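Local coordinates for phosphatidylethanolamine-binding protein (Plasmodium vivax, PDB 2GZQ) that probably binds phosphatidylethanolamine or related phosphate-bearing ligands, at residues R20-I23 and I24-F28; L146-E149 and E150-G153; R162-H165 and Y166-R169. All blocks are in the same frame, centred on the assembly; numbering follows the deposited sequence. Where two conformers were deposited one is given.

Interaction 1: R20-I23 and I24-F28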
ATOM      1  N   ARG A  20       3.030  -0.710 -18.434  1.00  2.61           N
ATOM      2  CA  ARG A  20       2.206  -1.664 -19.161  0.50  2.21           C
ATOM      3  C   ARG A  20       0.844  -1.818 -18.497  1.00  3.21           C
ATOM      4  O   ARG A  20      -0.184  -1.903 -19.165  1.00  3.92           O
ATOM      5  CB  ARG A  20       2.923  -3.004 -19.175  0.50  2.01           C
ATOM      6  CG  ARG A  20       2.222  -4.066 -19.971  0.50  2.23           C
ATOM      7  CD  ARG A  20       2.945  -5.373 -19.831  0.50  4.77           C
ATOM      8  NE  ARG A  20       2.668  -5.934 -18.521  0.50  4.09           N
ATOM      9  CZ  ARG A  20       3.562  -6.523 -17.732  0.50  6.77           C
ATOM     10  NH1 ARG A  20       4.822  -6.647 -18.118  0.50  7.25           N
ATOM     11  NH2 ARG A  20       3.177  -6.979 -16.547  0.50  6.28           N
ATOM     12  N   GLU A  21       0.869  -1.892 -17.157  1.00  2.77           N
ATOM     13  CA  GLU A  21      -0.331  -2.129 -16.345  1.00  3.46           C
ATOM     14  C   GLU A  21      -1.067  -0.852 -15.958  1.00  3.69           C
ATOM     15  O   GLU A  21      -2.102  -0.905 -15.279  1.00  5.49           O
ATOM     16  CB  GLU A  21       0.027  -2.927 -15.090  1.00  4.34           C
ATOM     17  CG  GLU A  21       0.690  -4.241 -15.428  1.00  6.96           C
ATOM     18  CD  GLU A  21      -0.206  -5.195 -16.192  1.00  8.04           C
ATOM     19  OE1 GLU A  21      -1.446  -5.175 -16.005  1.00  8.13           O
ATOM     20  OE2 GLU A  21       0.312  -5.975 -17.024  1.00  9.93           O
ATOM     21  N   LYS A  22      -0.538   0.280 -16.410  1.00  3.44           N
ATOM     22  CA  LYS A  22      -1.058   1.619 -16.121  1.00  4.86           C
ATOM     23  C   LYS A  22      -1.030   1.993 -14.640  1.00  4.06           C
ATOM     24  O   LYS A  22      -1.675   2.955 -14.227  1.00  4.99           O
ATOM     25  CB  LYS A  22      -2.427   1.820 -16.735  1.00  5.52           C
ATOM     26  CG  LYS A  22      -2.332   1.740 -18.259  1.00  7.56           C
ATOM     27  CD  LYS A  22      -3.532   2.270 -19.003  1.00 10.10           C
ATOM     28  CE  LYS A  22      -3.290   2.121 -20.488  1.00 13.94           C
ATOM     29  NZ  LYS A  22      -2.717   0.784 -20.827  1.00 44.35           N
ATOM     30  N   ILE A  23      -0.232   1.282 -13.872  1.00  3.67           N
ATOM     31  CA  ILE A  23       0.070   1.737 -12.549  0.50  8.16           C
ATOM     32  C   ILE A  23       0.790   3.093 -12.571  1.00  4.21           C
ATOM     33  O   ILE A  23       0.537   3.939 -11.723  1.00  3.30           O
ATOM     34  CB  ILE A  23       0.757   0.610 -11.815  0.50  2.78           C
ATOM     35  CG1 ILE A  23      -0.266  -0.514 -11.645  0.50  3.91           C
ATOM     36  CG2 ILE A  23       1.327   1.062 -10.512  0.50  2.82           C
ATOM     37  CD1 ILE A  23       0.332  -1.823 -11.305  0.50  4.18           C
ATOM     38  N   ILE A  24       1.610   3.319 -13.581  1.00  3.27           N
ATOM     39  CA  ILE A  24       1.914   4.671 -14.017  1.00  3.72           C
ATOM     40  C   ILE A  24       1.031   4.871 -15.251  1.00  4.77           C
ATOM     41  O   ILE A  24       1.161   4.099 -16.218  1.00  4.26           O
ATOM     42  CB  ILE A  24       3.414   4.779 -14.458  1.00  4.76           C
ATOM     43  CG1 ILE A  24       4.317   4.497 -13.265  1.00  4.59           C
ATOM     44  CG2 ILE A  24       3.700   6.105 -15.109  1.00  5.10           C
ATOM     45  CD1 ILE A  24       5.773   4.247 -13.650  1.00  7.12           C
ATOM     46  N   PRO A  25       0.147   5.881 -15.271  1.00  4.34           N
ATOM     47  CA  PRO A  25       0.019   6.992 -14.314  1.00  3.78           C
ATOM     48  C   PRO A  25      -1.093   6.906 -13.265  1.00  3.80           C
ATOM     49  O   PRO A  25      -1.306   7.878 -12.571  1.00  5.84           O
ATOM     50  CB  PRO A  25      -0.316   8.145 -15.245  1.00  4.32           C
ATOM     51  CG  PRO A  25      -1.196   7.521 -16.278  1.00  5.29           C
ATOM     52  CD  PRO A  25      -0.684   6.120 -16.477  1.00  3.66           C
ATOM     53  N   HIS A  26      -1.811   5.790 -13.150  1.00  3.21           N
ATOM     54  CA  HIS A  26      -3.027   5.742 -12.315  1.00  3.54           C
ATOM     55  C   HIS A  26      -2.720   5.792 -10.833  1.00  3.27           C
ATOM     56  O   HIS A  26      -3.517   6.347 -10.060  1.00  5.26           O
ATOM     57  CB  HIS A  26      -3.856   4.508 -12.586  1.00  3.03           C
ATOM     58  CG  HIS A  26      -4.460   4.496 -13.933  1.00  4.54           C
ATOM     59  ND1 HIS A  26      -5.097   3.385 -14.436  1.00  4.50           N
ATOM     60  CD2 HIS A  26      -4.536   5.448 -14.890  1.00  5.44           C
ATOM     61  CE1 HIS A  26      -5.536   3.643 -15.651  1.00  3.82           C
ATOM     62  NE2 HIS A  26      -5.212   4.897 -15.943  1.00  4.87           N
ATOM     63  N   VAL A  27      -1.606   5.181 -10.428  1.00  2.78           N
ATOM     64  CA  VAL A  27      -1.176   5.199  -9.039  1.00  3.32           C
ATOM     65  C   VAL A  27      -0.010   6.157  -8.826  1.00  2.93           C
ATOM     66  O   VAL A  27      -0.036   6.964  -7.898  1.00  3.54           O
ATOM     67  CB  VAL A  27      -0.782   3.761  -8.575  1.00  2.62           C
ATOM     68  CG1 VAL A  27      -0.191   3.772  -7.190  1.00  3.64           C
ATOM     69  CG2 VAL A  27      -1.947   2.847  -8.651  1.00  3.24           C
ATOM     70  N   PHE A  28       1.011   6.050  -9.670  1.00  3.82           N
ATOM     71  CA  PHE A  28       2.138   6.963  -9.648  1.00  3.03           C
ATOM     72  C   PHE A  28       2.083   7.809 -10.914  1.00  3.65           C
ATOM     73  O   PHE A  28       2.124   7.259 -12.027  1.00  5.03           O
ATOM     74  CB  PHE A  28       3.453   6.186  -9.692  1.00  4.19           C
ATOM     75  CG  PHE A  28       3.688   5.253  -8.544  1.00  4.48           C
ATOM     76  CD1 PHE A  28       3.449   5.599  -7.234  1.00  4.33           C
ATOM     77  CD2 PHE A  28       4.222   4.014  -8.800  1.00  5.20           C
ATOM     78  CE1 PHE A  28       3.738   4.714  -6.197  1.00  4.40           C
ATOM     79  CE2 PHE A  28       4.483   3.126  -7.766  1.00  9.30           C
ATOM     80  CZ  PHE A  28       4.234   3.499  -6.473  1.00  5.78           C
TER

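Interaction 2: L146-E149 and E150-G153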
ATOM      1  N   LEU A 146       9.952   5.876   2.532  1.00  4.33           N
ATOM      2  CA  LEU A 146      10.762   6.279   3.676  1.00  4.19           C
ATOM      3  C   LEU A 146      10.216   7.552   4.299  1.00  4.20           C
ATOM      4  O   LEU A 146       9.885   8.518   3.602  1.00  5.72           O
ATOM      5  CB  LEU A 146      12.196   6.592   3.227  1.00  5.43           C
ATOM      6  CG  LEU A 146      13.005   5.350   2.823  1.00  8.69           C
ATOM      7  CD1 LEU A 146      14.363   5.866   2.349  1.00  8.52           C
ATOM      8  CD2 LEU A 146      13.149   4.347   3.935  1.00 11.51           C
ATOM      9  N   VAL A 147      10.165   7.543   5.614  1.00  3.63           N
ATOM     10  CA  VAL A 147       9.825   8.682   6.434  1.00  4.21           C
ATOM     11  C   VAL A 147      10.882   8.829   7.521  1.00  4.42           C
ATOM     12  O   VAL A 147      11.406   7.844   8.034  1.00  5.50           O
ATOM     13  CB  VAL A 147       8.379   8.528   7.024  1.00  5.20           C
ATOM     14  CG1 VAL A 147       8.249   7.304   7.894  1.00  6.85           C
ATOM     15  CG2 VAL A 147       7.956   9.746   7.804  1.00  7.76           C
ATOM     16  N   LYS A 148      11.215  10.059   7.866  1.00  4.73           N
ATOM     17  CA  LYS A 148      12.097  10.295   9.009  1.00  4.98           C
ATOM     18  C   LYS A 148      11.495   9.685  10.254  1.00  5.66           C
ATOM     19  O   LYS A 148      10.311   9.801  10.493  1.00  6.75           O
ATOM     20  CB  LYS A 148      12.305  11.786   9.252  1.00  5.44           C
ATOM     21  CG  LYS A 148      13.136  12.455   8.225  1.00  5.90           C
ATOM     22  CD  LYS A 148      13.437  13.895   8.646  1.00  9.82           C
ATOM     23  CE  LYS A 148      14.330  14.597   7.661  1.00 13.79           C
ATOM     24  NZ  LYS A 148      14.465  16.032   8.018  1.00 19.22           N
ATOM     25  N   GLU A 149      12.330   9.070  11.083  1.00  4.95           N
ATOM     26  CA  GLU A 149      11.863   8.492  12.340  1.00  6.15           C
ATOM     27  C   GLU A 149      11.062   9.525  13.135  1.00  5.16           C
ATOM     28  O   GLU A 149      10.003   9.225  13.693  1.00  6.20           O
ATOM     29  CB  GLU A 149      13.024   7.961  13.177  1.00  9.48           C
ATOM     30  CG  GLU A 149      12.632   7.590  14.600  1.00 14.58           C
ATOM     31  CD  GLU A 149      11.983   6.222  14.692  1.00 17.46           C
ATOM     32  OE1 GLU A 149      12.181   5.411  13.763  1.00 25.99           O
ATOM     33  OE2 GLU A 149      11.287   5.958  15.703  1.00 20.35           O
ATOM     34  N   GLU A 150      11.563  10.751  13.196  1.00  6.13           N
ATOM     35  CA  GLU A 150      10.911  11.774  14.029  1.00  5.36           C
ATOM     36  C   GLU A 150       9.520  12.150  13.507  1.00  4.58           C
ATOM     37  O   GLU A 150       8.742  12.760  14.252  1.00  4.33           O
ATOM     38  CB  GLU A 150      11.773  13.027  14.129  1.00  6.04           C
ATOM     39  CG  GLU A 150      11.937  13.766  12.811  1.00 13.59           C
ATOM     40  CD  GLU A 150      13.092  14.758  12.823  1.00 17.59           C
ATOM     41  OE1 GLU A 150      14.255  14.329  12.985  1.00 28.27           O
ATOM     42  OE2 GLU A 150      12.832  15.968  12.657  1.00 25.20           O
ATOM     43  N   ASN A 151       9.227  11.813  12.252  1.00  4.29           N
ATOM     44  CA  ASN A 151       7.943  12.169  11.617  1.00  4.89           C
ATOM     45  C   ASN A 151       7.015  10.980  11.434  1.00  4.94           C
ATOM     46  O   ASN A 151       5.967  11.102  10.828  1.00  4.95           O
ATOM     47  CB  ASN A 151       8.181  12.821  10.241  1.00  7.31           C
ATOM     48  CG  ASN A 151       8.892  14.138  10.341  1.00  7.96           C
ATOM     49  OD1 ASN A 151       8.814  14.817  11.354  1.00  8.46           O
ATOM     50  ND2 ASN A 151       9.559  14.532   9.261  1.00  9.13           N
ATOM     51  N   LYS A 152       7.401   9.826  11.955  1.00  4.55           N
ATOM     52  CA  LYS A 152       6.646   8.619  11.665  1.00  5.75           C
ATOM     53  C   LYS A 152       5.205   8.665  12.165  1.00  4.62           C
ATOM     54  O   LYS A 152       4.341   7.980  11.614  1.00  6.26           O
ATOM     55  CB  LYS A 152       7.339   7.369  12.198  1.00  6.09           C
ATOM     56  CG  LYS A 152       7.329   7.234  13.721  1.00  7.08           C
ATOM     57  CD  LYS A 152       8.000   5.931  14.182  1.00  8.13           C
ATOM     58  CE  LYS A 152       7.833   5.692  15.661  1.00  8.02           C
ATOM     59  NZ  LYS A 152       8.572   4.505  16.075  1.00  8.13           N
ATOM     60  N   GLY A 153       4.939   9.500  13.166  1.00  4.78           N
ATOM     61  CA  GLY A 153       3.568   9.683  13.665  1.00  9.29           C
ATOM     62  C   GLY A 153       3.014  11.064  13.417  1.00  7.14           C
ATOM     63  O   GLY A 153       2.056  11.480  14.069  1.00  9.12           O
TER
HETATM   64  O   HOH W   1      10.051  12.545   6.900  1.00 18.42           O
HETATM   65  O   HOH W   2      10.440   3.377  14.315  1.00 18.84           O

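Interaction 3: R162-H165 and Y166-R169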
ATOM      1  N   ARG A 162      -7.881   7.296  15.707  1.00  2.79           N
ATOM      2  CA  ARG A 162      -8.860   7.470  16.779  1.00  3.32           C
ATOM      3  C   ARG A 162     -10.150   6.732  16.454  1.00  3.44           C
ATOM      4  O   ARG A 162     -11.170   6.921  17.117  1.00  5.93           O
ATOM      5  CB  ARG A 162      -9.189   8.949  16.966  1.00  5.29           C
ATOM      6  CG  ARG A 162      -8.032   9.785  17.397  1.00  5.59           C
ATOM      7  CD  ARG A 162      -8.484  11.207  17.636  1.00  7.59           C
ATOM      8  NE  ARG A 162      -8.703  11.900  16.376  1.00  9.36           N
ATOM      9  CZ  ARG A 162      -9.467  12.981  16.222  1.00  7.20           C
ATOM     10  NH1 ARG A 162     -10.070  13.489  17.270  1.00 10.68           N
ATOM     11  NH2 ARG A 162      -9.574  13.566  15.047  1.00  6.50           N
ATOM     12  N   GLY A 163     -10.097   5.854  15.479  1.00  3.29           N
ATOM     13  CA  GLY A 163     -11.279   5.145  15.047  1.00  4.88           C
ATOM     14  C   GLY A 163     -11.789   5.604  13.695  1.00  3.26           C
ATOM     15  O   GLY A 163     -11.407   6.655  13.172  1.00  4.14           O
ATOM     16  N   GLU A 164     -12.695   4.806  13.155  1.00  4.10           N
ATOM     17  CA  GLU A 164     -13.219   5.065  11.836  1.00  4.85           C
ATOM     18  C   GLU A 164     -14.050   6.336  11.749  1.00  4.35           C
ATOM     19  O   GLU A 164     -14.197   6.908  10.665  1.00  5.54           O
ATOM     20  CB  GLU A 164     -14.029   3.879  11.350  1.00  6.26           C
ATOM     21  CG  GLU A 164     -13.234   2.592  11.223  1.00  7.02           C
ATOM     22  CD  GLU A 164     -12.074   2.669  10.234  1.00  7.00           C
ATOM     23  OE1 GLU A 164     -12.318   2.928   9.041  1.00  7.68           O
ATOM     24  OE2 GLU A 164     -10.910   2.441  10.646  1.00  9.02           O
ATOM     25  N   HIS A 165     -14.577   6.851  12.848  1.00  3.77           N
ATOM     26  CA  HIS A 165     -15.389   8.061  12.792  1.00  4.04           C
ATOM     27  C   HIS A 165     -14.584   9.273  12.370  1.00  3.91           C
ATOM     28  O   HIS A 165     -15.140  10.241  11.835  1.00  4.79           O
ATOM     29  CB  HIS A 165     -16.043   8.338  14.147  1.00  7.80           C
ATOM     30  CG  HIS A 165     -16.782   9.634  14.194  1.00 10.89           C
ATOM     31  ND1 HIS A 165     -18.016   9.803  13.602  1.00 16.84           N
ATOM     32  CD2 HIS A 165     -16.452  10.837  14.731  1.00 10.84           C
ATOM     33  CE1 HIS A 165     -18.420  11.050  13.782  1.00 20.84           C
ATOM     34  NE2 HIS A 165     -17.489  11.697  14.463  1.00 16.04           N
ATOM     35  N   TYR A 166     -13.277   9.242  12.574  1.00  2.90           N
ATOM     36  CA  TYR A 166     -12.473  10.437  12.410  1.00  3.30           C
ATOM     37  C   TYR A 166     -11.721  10.469  11.086  1.00  3.67           C
ATOM     38  O   TYR A 166     -11.021  11.435  10.813  1.00  4.07           O
ATOM     39  CB  TYR A 166     -11.514  10.615  13.594  1.00  4.35           C
ATOM     40  CG  TYR A 166     -12.252  10.906  14.893  1.00  4.64           C
ATOM     41  CD1 TYR A 166     -12.440   9.893  15.822  1.00  5.87           C
ATOM     42  CD2 TYR A 166     -12.773  12.153  15.163  1.00  5.48           C
ATOM     43  CE1 TYR A 166     -13.110  10.126  16.997  1.00  7.06           C
ATOM     44  CE2 TYR A 166     -13.446  12.398  16.354  1.00  7.87           C
ATOM     45  CZ  TYR A 166     -13.615  11.370  17.250  1.00  7.71           C
ATOM     46  OH  TYR A 166     -14.293  11.591  18.437  1.00 14.97           O
ATOM     47  N   ILE A 167     -11.860   9.428  10.275  1.00  3.48           N
ATOM     48  CA  ILE A 167     -11.218   9.334   8.982  1.00  3.15           C
ATOM     49  C   ILE A 167     -12.176   8.752   7.963  1.00  3.19           C
ATOM     50  O   ILE A 167     -13.242   8.263   8.311  1.00  4.72           O
ATOM     51  CB  ILE A 167      -9.887   8.500   9.059  1.00  4.07           C
ATOM     52  CG1 ILE A 167     -10.093   7.112   9.656  1.00  4.96           C
ATOM     53  CG2 ILE A 167      -8.854   9.260   9.859  1.00  4.62           C
ATOM     54  CD1 ILE A 167     -10.688   6.086   8.728  1.00  6.11           C
ATOM     55  N   THR A 168     -11.804   8.810   6.696  1.00  4.25           N
ATOM     56  CA  THR A 168     -12.516   8.068   5.671  1.00  4.59           C
ATOM     57  C   THR A 168     -11.493   7.316   4.839  1.00  4.54           C
ATOM     58  O   THR A 168     -10.401   7.801   4.598  1.00  5.65           O
ATOM     59  CB  THR A 168     -13.399   8.936   4.774  1.00  5.98           C
ATOM     60  OG1 THR A 168     -14.053   8.073   3.823  1.00  7.23           O
ATOM     61  CG2 THR A 168     -12.633  10.031   4.080  1.00  5.76           C
ATOM     62  N   ARG A 169     -11.821   6.105   4.408  1.00  4.39           N
ATOM     63  CA  ARG A 169     -10.902   5.376   3.549  0.50  5.34           C
ATOM     64  C   ARG A 169     -11.072   5.706   2.073  1.00  4.39           C
ATOM     65  O   ARG A 169     -10.208   5.399   1.277  1.00  4.82           O
ATOM     66  CB  ARG A 169     -10.998   3.885   3.845  0.50  4.58           C
ATOM     67  CG  ARG A 169     -10.542   3.592   5.256  0.50  5.28           C
ATOM     68  CD  ARG A 169     -10.974   2.238   5.760  0.50  3.61           C
ATOM     69  NE  ARG A 169     -10.474   2.013   7.116  0.50  3.17           N
ATOM     70  CZ  ARG A 169      -9.310   1.452   7.413  0.50  3.67           C
ATOM     71  NH1 ARG A 169      -8.494   1.000   6.461  0.50  3.93           N
ATOM     72  NH2 ARG A 169      -8.955   1.337   8.682  0.50  4.50           N
TER

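Interaction 1: R20-I23 and I24-F28
Backbone carbonyls of Lys22 and Ile23 are met by amide groups of His26, Val27 and Phe28 in a local helical turn near the N-terminus, where helix 15-20 ends and the short helix 23-26 begins. Lys22 serves both: its positive phi of 62° closes the first helix in a Schellman motif, and it stands at the N-cap position of the second. His26 N reaches Lys22 O at 3.0 Å, a bond from residue i+4 to i. Ile23 O accepts twice, from Val27 N at 2.8 Å and from Phe28 N at 3.0 Å. The cis peptide before Pro25 falls inside this turn.

Side chains follow the same spacing. Lys22 CB sits over one face of the His26 imidazole, 4.0 Å from its centroid, a CH-pi contact, and the two side chains run alongside each other. Ile23 CG2, placed anti to the backbone N (CG1 has chi1 -66°), lies 3.9 Å from Val27 CB; Ile23 was modelled in two conformers, so this detail is less firm. Beyond the turn, Phe28 meets Phe192 edge-to-face and His26 ND1 bonds Arg139. Chemically, a doubly engaged carbonyl ends the helix while apolar carbons turn inward, and the ND1 bond to Arg139 and the lysine methylene over one face probably restrain the imidazole.

Interaction 2: L146-E149 and E150-G153
Lys152 runs alongside Glu149, three residues earlier. Its CB lies 3.6 Å from Glu149 O, and CG comes closer, 3.3 Å from the same Glu149 O, because chi1 of 71° sets CG between the backbone N and the carbonyl carbon. From there the chain is extended: CD is 3.6 Å from Glu149 OE2 and CE 3.5 Å from it, so the methylenes run beside the carboxylate before the ammonium arrives. NZ closes a salt bridge to Glu149 OE2 at 3.1 Å, meeting the oxygen on its syn side, 30° out of the carboxylate plane. Glu149 makes this possible by bending at chi2 (81°), which turns its acid group alongside the lysine instead of outward. A water completes the ring, giving a hydrogen to Glu149 OE1 and accepting one from Lys152 NZ. The same ammonium bonds Asn119 O, so it is gripped by a carboxylate, a water and a backbone carbonyl.

On the other flank, Asn151 lies beside Lys148, and a second water accepts from both Lys148 N and Asn151 ND2. Val147 CG2 touches Asn151 CB at 3.9 Å, the apolar part of the contact. The backbone bends through Asn151 N to Lys148 O at 2.9 Å, followed by Lys152 N to Glu149 O. Such consecutive i+3 to i bonds define a short 3-10 turn, here the one by which strand 138-148 leaves the six-stranded sheet, with Lys152 O bonded to Ser105 OG of strand 99-107, which lies beyond strand 77-85 in the sheet.

Interaction 3: R162-H165 and Y166-R169
Tyr166 has a flat group over each face of its ring: the guanidinium of Arg162 on one and the edge of the His165 imidazole on the other, with Gly163 O at the ring's edge. The frame is a beta turn, Gly163-Tyr166, in the long loop between strand 138-148 and helix 171-174. The guanidinium is stacked, its plane 24° from that of the phenol and Arg162 CZ 3.9 Å from the ring centroid, which makes it a cation-pi pair. On the opposite face His165 and Tyr166 form a T-shaped pair, planes at 86°, with His165 CD2 held 3.7 Å above the centre of the Tyr166 ring.

Tyr166 N bonds Gly163 O at 3.2 Å, and a weak bond of 3.5 Å from Ile167 N to Glu164 O continues the coil. The turn brings Arg162, His165 and Tyr166 together on the exposed surface. Chi1 of 174° sets His165 CG opposite its own N and points the imidazole edge at the tyrosine face.

At the inner end Glu164 answers Arg169, which is buried and bonds the carbonyls of Pro125 and Val100, while Tyr161 OH shares Glu164 OE2. These partners should hold the arginine flat and keep the carboxylate oriented. Ile167 CD1 packs against Glu164 OE1. In the arginine conformer described, one of two modelled, the grip is side-on: Arg169 NE meets Glu164 OE1 at 2.8 Å, and Arg169 NH2 meets Glu164 OE2 at 3.0 Å.

All three contacts are local turns in a single chain, and none touches another; their nearest atoms stay about 11 to 13 Å apart. Interaction 1 is the most buried, packing the N-terminal helices on strands 138-148 and 188-198, and relies on backbone bonds and apolar carbons. Interactions 2 and 3 are surface contacts with charged side chains. Interaction 2 lies at the end of strand 138-148, the strand whose side chains also meet interaction 1, and adds water bridges to its salt bridge. Interaction 3 belongs to the following loop; its outer side uses stacked flat groups, while Arg169, held by the inner salt bridge, bonds the carbonyls of Pro125 and of Val100 on strand 99-107.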